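Local coordinates for protein cyclase (Streptomyces sp. R1128, PDB 3TFZ) that probably catalyses regiospecific cyclization and aromatization of a polyketide chain in the R1128 pathway, at residues Val13-Pro16 against Ala17-Trp21. Sequence-based numbering, arbitrary orientation.
Sequences VAAP and ADLVW
Pro16 O accepts the first hydrogen bond of the helix that begins at Ala17. Val20 N lies 3.2 Å from Pro16 O, with an N-H...O angle of 163°. Leu19 N is 3.0 Å from Pro16 O, but the strongly bent N-H...O geometry makes that bond weak. Pro16 sits at the N-cap position and has no side-chain hydroxyl or carboxylate to cap the helix. Its ring lies beside Leu19, both side chains pointing the same way, with CD 4.2 Å from Leu19 CB. Val20 CG2, set anti to the carbonyl carbon beside the backbone N, lies 3.5 Å from Pro16 O. The same methyl meets Val13 CG1 tip to tip at 3.9 Å and Ala15 CB at 4.2 Å. Before the helix, the chain leaves strand 5-13 through an inverse gamma turn centred on Ala14. Beyond this turn, Val13 and Val20 touch Leu108 of strand 105-116. Ala15 and Leu19 touch Val161 of helix 131-164, the long helix gripped by the sheet in this Bet v 1-like fold. Asp18 OD1 forms a salt bridge with Arg76. The first turn is thus closed by Pro16 O through backbone bonds, while apolar contacts join the strand end, short helix and long helix.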
ATOM      1  N   VAL A  13      10.947  -1.249   0.545  1.00 15.61           N
ATOM      2  CA  VAL A  13      12.239  -0.612   0.131  1.00 14.22           C
ATOM      3  C   VAL A  13      13.425  -1.544   0.429  1.00 16.22           C
ATOM      4  O   VAL A  13      13.565  -2.072   1.558  1.00 16.69           O
ATOM      5  CB  VAL A  13      12.438   0.735   0.798  1.00 14.45           C
ATOM      6  CG1 VAL A  13      13.749   1.527   0.246  1.00 12.98           C
ATOM      7  CG2 VAL A  13      11.161   1.632   0.558  1.00 11.29           C
ATOM      8  N   ALA A  14      14.257  -1.838  -0.586  1.00 16.41           N
ATOM      9  CA  ALA A  14      15.368  -2.747  -0.299  1.00 16.69           C
ATOM     10  C   ALA A  14      16.485  -1.887   0.353  1.00 16.62           C
ATOM     11  O   ALA A  14      17.510  -1.686  -0.263  1.00 17.63           O
ATOM     12  CB  ALA A  14      15.869  -3.456  -1.603  1.00 15.06           C
ATOM     13  N   ALA A  15      16.245  -1.307   1.542  1.00 15.33           N
ATOM     14  CA  ALA A  15      17.259  -0.528   2.331  1.00 14.36           C
ATOM     15  C   ALA A  15      16.869  -0.644   3.789  1.00 15.17           C
ATOM     16  O   ALA A  15      15.659  -0.797   4.092  1.00 14.28           O
ATOM     17  CB  ALA A  15      17.278   0.985   1.929  1.00 13.84           C
ATOM     18  N   PRO A  16      17.849  -0.473   4.742  1.00 16.01           N
ATOM     19  CA  PRO A  16      17.454  -0.488   6.205  1.00 15.61           C
ATOM     20  C   PRO A  16      16.571   0.726   6.620  1.00 16.12           C
ATOM     21  O   PRO A  16      16.646   1.787   6.009  1.00 17.47           O
ATOM     22  CB  PRO A  16      18.831  -0.445   6.945  1.00 16.46           C
ATOM     23  CG  PRO A  16      19.961  -0.863   5.784  1.00 12.50           C
ATOM     24  CD  PRO A  16      19.292  -0.175   4.567  1.00 15.40           C
ATOM     25  N   ALA A  17      15.814   0.601   7.699  1.00 16.03           N
ATOM     26  CA  ALA A  17      14.740   1.549   8.041  1.00 15.44           C
ATOM     27  C   ALA A  17      15.335   2.868   8.430  1.00 16.15           C
ATOM     28  O   ALA A  17      14.781   3.875   8.130  1.00 19.11           O
ATOM     29  CB  ALA A  17      13.822   0.945   9.127  1.00 11.44           C
ATOM     30  N   ASP A  18      16.492   2.868   9.047  1.00 19.41           N
ATOM     31  CA  ASP A  18      17.265   4.051   9.382  1.00 22.25           C
ATOM     32  C   ASP A  18      17.723   4.847   8.145  1.00 22.09           C
ATOM     33  O   ASP A  18      17.718   6.067   8.171  1.00 23.02           O
ATOM     34  CB  ASP A  18      18.480   3.693  10.324  1.00 24.19           C
ATOM     35  CG  ASP A  18      18.031   3.286  11.745  1.00 30.25           C
ATOM     36  OD1 ASP A  18      16.811   3.413  12.116  1.00 39.82           O
ATOM     37  OD2 ASP A  18      18.853   2.817  12.535  1.00 37.54           O
ATOM     38  N   LEU A  19      18.115   4.175   7.063  1.00 22.58           N
ATOM     39  CA  LEU A  19      18.469   4.907   5.885  1.00 21.73           C
ATOM     40  C   LEU A  19      17.226   5.571   5.211  1.00 20.75           C
ATOM     41  O   LEU A  19      17.253   6.746   4.686  1.00 21.62           O
ATOM     42  CB  LEU A  19      19.230   3.984   4.979  1.00 23.66           C
ATOM     43  CG  LEU A  19      19.757   4.632   3.686  1.00 24.91           C
ATOM     44  CD1 LEU A  19      20.676   5.831   4.117  1.00 28.62           C
ATOM     45  CD2 LEU A  19      20.548   3.562   3.039  1.00 24.13           C
ATOM     46  N   VAL A  20      16.110   4.856   5.249  1.00 17.62           N
ATOM     47  CA  VAL A  20      14.868   5.389   4.758  1.00 14.37           C
ATOM     48  C   VAL A  20      14.435   6.587   5.588  1.00 14.84           C
ATOM     49  O   VAL A  20      13.894   7.500   5.061  1.00 14.44           O
ATOM     50  CB  VAL A  20      13.801   4.295   4.763  1.00 13.54           C
ATOM     51  CG1 VAL A  20      12.456   4.850   4.347  1.00 10.24           C
ATOM     52  CG2 VAL A  20      14.204   3.132   3.820  1.00 11.50           C
ATOM     53  N   TRP A  21      14.613   6.525   6.911  1.00 17.09           N
ATOM     54  CA  TRP A  21      14.325   7.627   7.779  1.00 17.01           C
ATOM     55  C   TRP A  21      15.141   8.857   7.297  1.00 18.22           C
ATOM     56  O   TRP A  21      14.559   9.930   7.102  1.00 17.12           O
ATOM     57  CB  TRP A  21      14.676   7.287   9.250  1.00 19.20           C
ATOM     58  CG  TRP A  21      14.462   8.549  10.095  1.00 20.30           C
ATOM     59  CD1 TRP A  21      15.419   9.360  10.669  1.00 21.15           C
ATOM     60  CD2 TRP A  21      13.194   9.164  10.351  1.00 21.04           C
ATOM     61  NE1 TRP A  21      14.797  10.439  11.289  1.00 21.41           N
ATOM     62  CE2 TRP A  21      13.439  10.364  11.054  1.00 20.75           C
ATOM     63  CE3 TRP A  21      11.848   8.798  10.044  1.00 22.60           C
ATOM     64  CZ2 TRP A  21      12.386  11.213  11.476  1.00 16.62           C
ATOM     65  CZ3 TRP A  21      10.855   9.590  10.448  1.00 18.03           C
ATOM     66  CH2 TRP A  21      11.116  10.778  11.208  1.00 19.94           C
TER